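Long-range contacts in glucose-6-phosphate isomerase (Plasmodium falciparum, PDB 3QKI), which probably catalyses the reversible interconversion of alpha-D-glucose 6-phosphate and beta-D-fructose 6-phosphate, the second step of glycolysis: residues L244-S249 and I321-I326; V169-I174 and F218-L223. All coordinates share one frame; numbering follows the deposited sequence.

Contact 1 (L244-S249 and I321-I326)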
loop_
_atom_site.group_PDB
_atom_site.type_symbol
_atom_site.label_atom_id
_atom_site.label_comp_id
_atom_site.label_asym_id
_atom_site.label_seq_id
_atom_site.Cartn_x
_atom_site.Cartn_y
_atom_site.Cartn_z
ATOM N N LEU A 244 -14.955 -2.694 -23.730
ATOM C CA LEU A 244 -15.125 -1.249 -23.846
ATOM C C LEU A 244 -13.864 -0.613 -23.222
ATOM O O LEU A 244 -13.431 -1.028 -22.154
ATOM C CB LEU A 244 -16.387 -0.767 -23.121
ATOM C CG LEU A 244 -16.698 0.738 -23.274
ATOM C CD1 LEU A 244 -17.125 1.083 -24.688
ATOM C CD2 LEU A 244 -17.720 1.190 -22.277
ATOM N N VAL A 245 -13.249 0.348 -23.915
ATOM C CA VAL A 245 -12.063 1.026 -23.442
ATOM C C VAL A 245 -12.405 2.488 -23.123
ATOM O O VAL A 245 -12.922 3.205 -23.986
ATOM C CB VAL A 245 -10.928 0.889 -24.478
ATOM C CG1 VAL A 245 -9.679 1.629 -24.041
ATOM C CG2 VAL A 245 -10.613 -0.585 -24.754
ATOM N N ILE A 246 -12.130 2.916 -21.888
ATOM C CA ILE A 246 -12.367 4.301 -21.441
ATOM C C ILE A 246 -11.021 4.982 -21.225
ATOM O O ILE A 246 -10.261 4.541 -20.366
ATOM C CB ILE A 246 -13.276 4.397 -20.190
ATOM C CG1 ILE A 246 -14.584 3.602 -20.385
ATOM C CG2 ILE A 246 -13.538 5.879 -19.788
ATOM C CD1 ILE A 246 -15.514 3.558 -19.147
ATOM N N ILE A 247 -10.727 6.049 -22.009
ATOM C CA ILE A 247 -9.480 6.797 -21.909
ATOM C C ILE A 247 -9.760 8.096 -21.138
ATOM O O ILE A 247 -10.554 8.933 -21.584
ATOM C CB ILE A 247 -8.835 7.031 -23.299
ATOM C CG1 ILE A 247 -8.716 5.690 -24.079
ATOM C CG2 ILE A 247 -7.458 7.676 -23.141
ATOM C CD1 ILE A 247 -8.731 5.870 -25.612
ATOM N N ILE A 248 -9.124 8.240 -19.968
ATOM C CA ILE A 248 -9.342 9.372 -19.068
ATOM C C ILE A 248 -8.128 10.269 -19.020
ATOM O O ILE A 248 -7.078 9.875 -18.497
ATOM C CB ILE A 248 -9.790 8.904 -17.662
ATOM C CG1 ILE A 248 -11.032 7.971 -17.761
ATOM C CG2 ILE A 248 -10.110 10.161 -16.795
ATOM C CD1 ILE A 248 -11.067 6.877 -16.855
ATOM N N SER A 249 -8.272 11.486 -19.588
ATOM C CA SER A 249 -7.201 12.492 -19.652
ATOM C C SER A 249 -7.820 13.809 -20.059
ATOM O O SER A 249 -8.360 13.906 -21.169
ATOM C CB SER A 249 -6.122 12.094 -20.670
ATOM O OG SER A 249 -5.218 13.161 -20.889
ATOM N N ILE A 321 -17.839 8.732 -12.366
ATOM C CA ILE A 321 -19.269 8.455 -12.565
ATOM C C ILE A 321 -19.562 7.643 -13.828
ATOM O O ILE A 321 -20.418 6.779 -13.787
ATOM C CB ILE A 321 -20.212 9.667 -12.342
ATOM C CG1 ILE A 321 -19.973 10.354 -10.956
ATOM C CG2 ILE A 321 -21.702 9.275 -12.512
ATOM C CD1 ILE A 321 -20.068 9.405 -9.612
ATOM N N LEU A 322 -18.818 7.872 -14.909
ATOM C CA LEU A 322 -19.034 7.073 -16.112
ATOM C C LEU A 322 -18.656 5.580 -15.936
ATOM O O LEU A 322 -19.566 4.757 -16.038
ATOM C CB LEU A 322 -18.403 7.695 -17.358
ATOM C CG LEU A 322 -18.439 6.831 -18.601
ATOM C CD1 LEU A 322 -19.868 6.694 -19.157
ATOM C CD2 LEU A 322 -17.493 7.350 -19.611
ATOM N N PRO A 323 -17.405 5.174 -15.592
ATOM C CA PRO A 323 -17.146 3.733 -15.441
ATOM C C PRO A 323 -17.943 3.097 -14.303
ATOM O O PRO A 323 -18.377 1.959 -14.455
ATOM C CB PRO A 323 -15.637 3.656 -15.211
ATOM C CG PRO A 323 -15.275 4.998 -14.669
ATOM C CD PRO A 323 -16.165 5.956 -15.407
ATOM N N LEU A 324 -18.194 3.832 -13.208
ATOM C CA LEU A 324 -18.943 3.247 -12.078
ATOM C C LEU A 324 -20.443 3.064 -12.363
ATOM O O LEU A 324 -21.041 2.126 -11.836
ATOM C CB LEU A 324 -18.701 4.024 -10.766
ATOM C CG LEU A 324 -17.240 4.046 -10.233
ATOM C CD1 LEU A 324 -17.032 5.207 -9.213
ATOM C CD2 LEU A 324 -16.819 2.678 -9.669
ATOM N N SER A 325 -21.047 3.952 -13.185
ATOM C CA SER A 325 -22.443 3.808 -13.600
ATOM C C SER A 325 -22.545 2.650 -14.614
ATOM O O SER A 325 -23.544 1.970 -14.626
ATOM C CB SER A 325 -22.961 5.092 -14.244
ATOM O OG SER A 325 -23.054 6.137 -13.292
ATOM N N ILE A 326 -21.514 2.393 -15.413
ATOM C CA ILE A 326 -21.523 1.227 -16.321
ATOM C C ILE A 326 -21.495 -0.051 -15.452
ATOM O O ILE A 326 -22.328 -0.941 -15.624
ATOM C CB ILE A 326 -20.373 1.256 -17.359
ATOM C CG1 ILE A 326 -20.616 2.364 -18.422
ATOM C CG2 ILE A 326 -20.185 -0.145 -18.034
ATOM C CD1 ILE A 326 -19.385 2.772 -19.223
#
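Ile-246 and Ile-326 point their ends at each other, tip to tip, and their CD1 methyls meet at 4.0 Å. For Ile-246 this follows from the first torsion (chi1 -52°), which puts CG1 opposite the carbonyl carbon, with chi2 near 180° carrying CD1 straight out from the strand. The same CD1 meets the CB side of the Pro-323 ring, 3.9 Å from Pro-323 CB, so one methyl fits the corner made by the proline and the isoleucine, three residues apart on the helix. The other branch of Ile-246 is turned elsewhere: its CG2 faces Leu-322 CD2 at 4.2 Å, a looser touch. Leu-244, two residues back on the same side of the strand, sends CD2 obliquely over Ile-326 CD1 at 3.8 Å, which gives that methyl a second neighbour. No hydrogen bond joins the two segments; the interface is aliphatic and buried. On the helix, Ser-325 turns its hydroxyl back to the preceding turn, OG donating to Ile-321 O at 2.8 Å, while Ser-325 N reaches that oxygen from the opposite face of the carbonyl plane. Tyr-149 of helix 135-154 touches both Leu-244 and Leu-322 and extends the apolar layer. Strand 244-248 and helix 321-326 run nearly antiparallel (158°), their axes 10.5 Å apart: the helix-on-sheet packing of a three-layer alpha/beta sandwich, here in an SIS domain of the phosphoglucose isomerase fold.

Contact 2 (V169-I174 and F218-L223)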
loop_
_atom_site.group_PDB
_atom_site.type_symbol
_atom_site.label_atom_id
_atom_site.label_comp_id
_atom_site.label_asym_id
_atom_site.label_seq_id
_atom_site.Cartn_x
_atom_site.Cartn_y
_atom_site.Cartn_z
ATOM N N VAL A 169 -14.472 -3.665 -19.179
ATOM C CA VAL A 169 -14.176 -2.240 -19.226
ATOM C C VAL A 169 -12.718 -2.030 -18.825
ATOM O O VAL A 169 -12.328 -2.395 -17.711
ATOM C CB VAL A 169 -15.143 -1.395 -18.359
ATOM C CG1 VAL A 169 -14.843 0.082 -18.523
ATOM C CG2 VAL A 169 -16.609 -1.682 -18.696
ATOM N N ILE A 170 -11.904 -1.516 -19.734
ATOM C CA ILE A 170 -10.528 -1.150 -19.421
ATOM C C ILE A 170 -10.500 0.376 -19.248
ATOM O O ILE A 170 -10.755 1.102 -20.213
ATOM C CB ILE A 170 -9.480 -1.622 -20.462
ATOM C CG1 ILE A 170 -9.561 -3.137 -20.707
ATOM C CG2 ILE A 170 -8.052 -1.163 -20.048
ATOM C CD1 ILE A 170 -8.564 -3.653 -21.753
ATOM N N CYS A 171 -10.243 0.859 -18.017
ATOM C CA CYS A 171 -10.095 2.295 -17.734
ATOM C C CYS A 171 -8.627 2.637 -17.840
ATOM O O CYS A 171 -7.806 2.044 -17.138
ATOM C CB CYS A 171 -10.638 2.672 -16.364
ATOM S SG CYS A 171 -12.398 2.383 -16.181
ATOM N N ILE A 172 -8.297 3.578 -18.736
ATOM C CA ILE A 172 -6.909 3.990 -18.940
ATOM C C ILE A 172 -6.781 5.401 -18.400
ATOM O O ILE A 172 -7.458 6.319 -18.887
ATOM C CB ILE A 172 -6.465 3.884 -20.411
ATOM C CG1 ILE A 172 -6.855 2.519 -21.051
ATOM C CG2 ILE A 172 -4.957 4.171 -20.540
ATOM C CD1 ILE A 172 -6.510 2.395 -22.538
ATOM N N GLY A 173 -5.947 5.554 -17.380
ATOM C CA GLY A 173 -5.708 6.841 -16.734
ATOM C C GLY A 173 -4.682 6.739 -15.628
ATOM O O GLY A 173 -4.445 5.646 -15.100
ATOM N N ILE A 174 -4.042 7.870 -15.294
ATOM C CA ILE A 174 -3.031 7.913 -14.236
ATOM C C ILE A 174 -3.528 8.749 -13.051
ATOM O O ILE A 174 -4.431 9.581 -13.215
ATOM C CB ILE A 174 -1.664 8.410 -14.779
ATOM C CG1 ILE A 174 -1.719 9.905 -15.196
ATOM C CG2 ILE A 174 -1.128 7.500 -15.915
ATOM C CD1 ILE A 174 -0.382 10.520 -15.459
ATOM N N PHE A 218 -19.524 -6.668 -14.855
ATOM C CA PHE A 218 -18.451 -6.192 -15.739
ATOM C C PHE A 218 -17.067 -6.488 -15.197
ATOM O O PHE A 218 -16.802 -6.288 -14.004
ATOM C CB PHE A 218 -18.611 -4.695 -16.010
ATOM C CG PHE A 218 -19.826 -4.378 -16.846
ATOM C CD1 PHE A 218 -19.732 -4.279 -18.234
ATOM C CD2 PHE A 218 -21.064 -4.164 -16.253
ATOM C CE1 PHE A 218 -20.858 -3.971 -19.006
ATOM C CE2 PHE A 218 -22.188 -3.889 -17.028
ATOM C CZ PHE A 218 -22.078 -3.783 -18.397
ATOM N N ASN A 219 -16.178 -6.949 -16.070
ATOM C CA ASN A 219 -14.812 -7.213 -15.661
ATOM C C ASN A 219 -14.049 -5.893 -15.865
ATOM O O ASN A 219 -13.585 -5.601 -16.960
ATOM C CB ASN A 219 -14.241 -8.369 -16.470
ATOM C CG ASN A 219 -12.834 -8.785 -16.116
ATOM O OD1 ASN A 219 -12.170 -8.231 -15.224
ATOM N ND2 ASN A 219 -12.343 -9.770 -16.833
ATOM N N VAL A 220 -13.999 -5.064 -14.813
ATOM C CA VAL A 220 -13.367 -3.749 -14.856
ATOM C C VAL A 220 -11.891 -3.862 -14.508
ATOM O O VAL A 220 -11.536 -4.418 -13.473
ATOM C CB VAL A 220 -14.122 -2.732 -13.967
ATOM C CG1 VAL A 220 -13.515 -1.339 -14.058
ATOM C CG2 VAL A 220 -15.605 -2.698 -14.325
ATOM N N ARG A 221 -11.036 -3.345 -15.392
ATOM C CA ARG A 221 -9.577 -3.322 -15.211
ATOM C C ARG A 221 -9.078 -1.876 -15.269
ATOM O O ARG A 221 -9.644 -1.049 -15.997
ATOM C CB ARG A 221 -8.879 -4.175 -16.301
ATOM C CG ARG A 221 -9.435 -5.594 -16.408
ATOM C CD ARG A 221 -8.521 -6.615 -15.792
ATOM N NE ARG A 221 -9.043 -7.988 -15.869
ATOM C CZ ARG A 221 -8.616 -8.930 -16.704
ATOM N NH1 ARG A 221 -7.673 -8.661 -17.597
ATOM N NH2 ARG A 221 -9.111 -10.158 -16.635
ATOM N N PHE A 222 -8.033 -1.556 -14.488
ATOM C CA PHE A 222 -7.427 -0.213 -14.455
ATOM C C PHE A 222 -6.013 -0.283 -15.017
ATOM O O PHE A 222 -5.163 -0.973 -14.462
ATOM C CB PHE A 222 -7.459 0.382 -13.047
ATOM C CG PHE A 222 -8.860 0.582 -12.534
ATOM C CD1 PHE A 222 -9.479 -0.398 -11.755
ATOM C CD2 PHE A 222 -9.569 1.743 -12.833
ATOM C CE1 PHE A 222 -10.789 -0.241 -11.317
ATOM C CE2 PHE A 222 -10.889 1.901 -12.400
ATOM C CZ PHE A 222 -11.489 0.913 -11.632
ATOM N N LEU A 223 -5.797 0.369 -16.175
ATOM C CA LEU A 223 -4.500 0.383 -16.820
ATOM C C LEU A 223 -3.919 1.747 -16.478
ATOM O O LEU A 223 -4.285 2.772 -17.074
ATOM C CB LEU A 223 -4.616 0.126 -18.338
ATOM C CG LEU A 223 -3.334 0.271 -19.151
ATOM C CD1 LEU A 223 -2.183 -0.539 -18.544
ATOM C CD2 LEU A 223 -3.576 -0.108 -20.599
#
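Five backbone hydrogen bonds join Val-169 to Gly-173 with Asn-219 to Leu-223. The middle three are alike: Arg-221 N to Val-169 O, Cys-171 N to Arg-221 O and Leu-223 N to Cys-171 O each span 2.8 Å and are nearly straight at hydrogen. The ends are slacker. Val-169 N approaches Asn-219 O at 3.1 Å from above the carbonyl plane, and Gly-173 N reaches Leu-223 O at 3.3 Å just past the last paired residues. Arg-221 is bent at its second torsion (chi2 -104°), which turns the guanidinium back along its own strand; NE gives a bent bond to Asn-219 OD1, and NH1 is held by the carbonyl oxygens of Ala-234 and Gln-236. Side chains alternate between the two faces. On one, Cys-171 approaches the ring of Phe-222 obliquely: Cys-171 CB comes to 3.8 Å from Phe-222 CD2, and Cys-171 SG lies 4.9 Å from the ring centroid, 46° off its normal, a sulfur-aromatic contact. On that face too, Val-169 CB meets Val-220 CG2, and helix 179-197 covers Val-220 and Phe-222. At the beginning of the second segment, Phe-218 brings CD1 to 4.1 Å from Val-169 CG2. On the other face, the side chains of Ile-170 and Leu-223 cross at an angle, Ile-170 CG2 4.0 Å from Leu-223 CB, and Leu-223 packs on Ile-264 of helix 255-268. Two parallel strands joined through helix 179-197 make a beta-alpha-beta unit at the edge of a five-stranded parallel sheet, the Rossmann-like core of an SIS domain.

Overall arrangement
Contacts 1 and 2 share one parallel sheet, their centres about 8 Å apart. Strand 168-172 lies between 219-223 and 243-248, joined to the latter by probable hydrogen bonds from Ile-172 N to Ile-246 O (2.7 Å) and Ile-248 N to Ile-172 O (2.8 Å). Contact 1 attaches helix 318-328 to one face, where Val-169 of contact 2 also meets Ile-246. Both first segments run toward the fructose 6-phosphate site, unoccupied in this chain: Ser-249 and Ser-177 bind the sugar phosphate, and between nearest atoms Gly-173 lies about 4 Å from the Ser-177 side chain and about 7 Å from that of Ser-249. After Gly-173, Ile-174 packs against His-429 of the second subunit, also a binding residue.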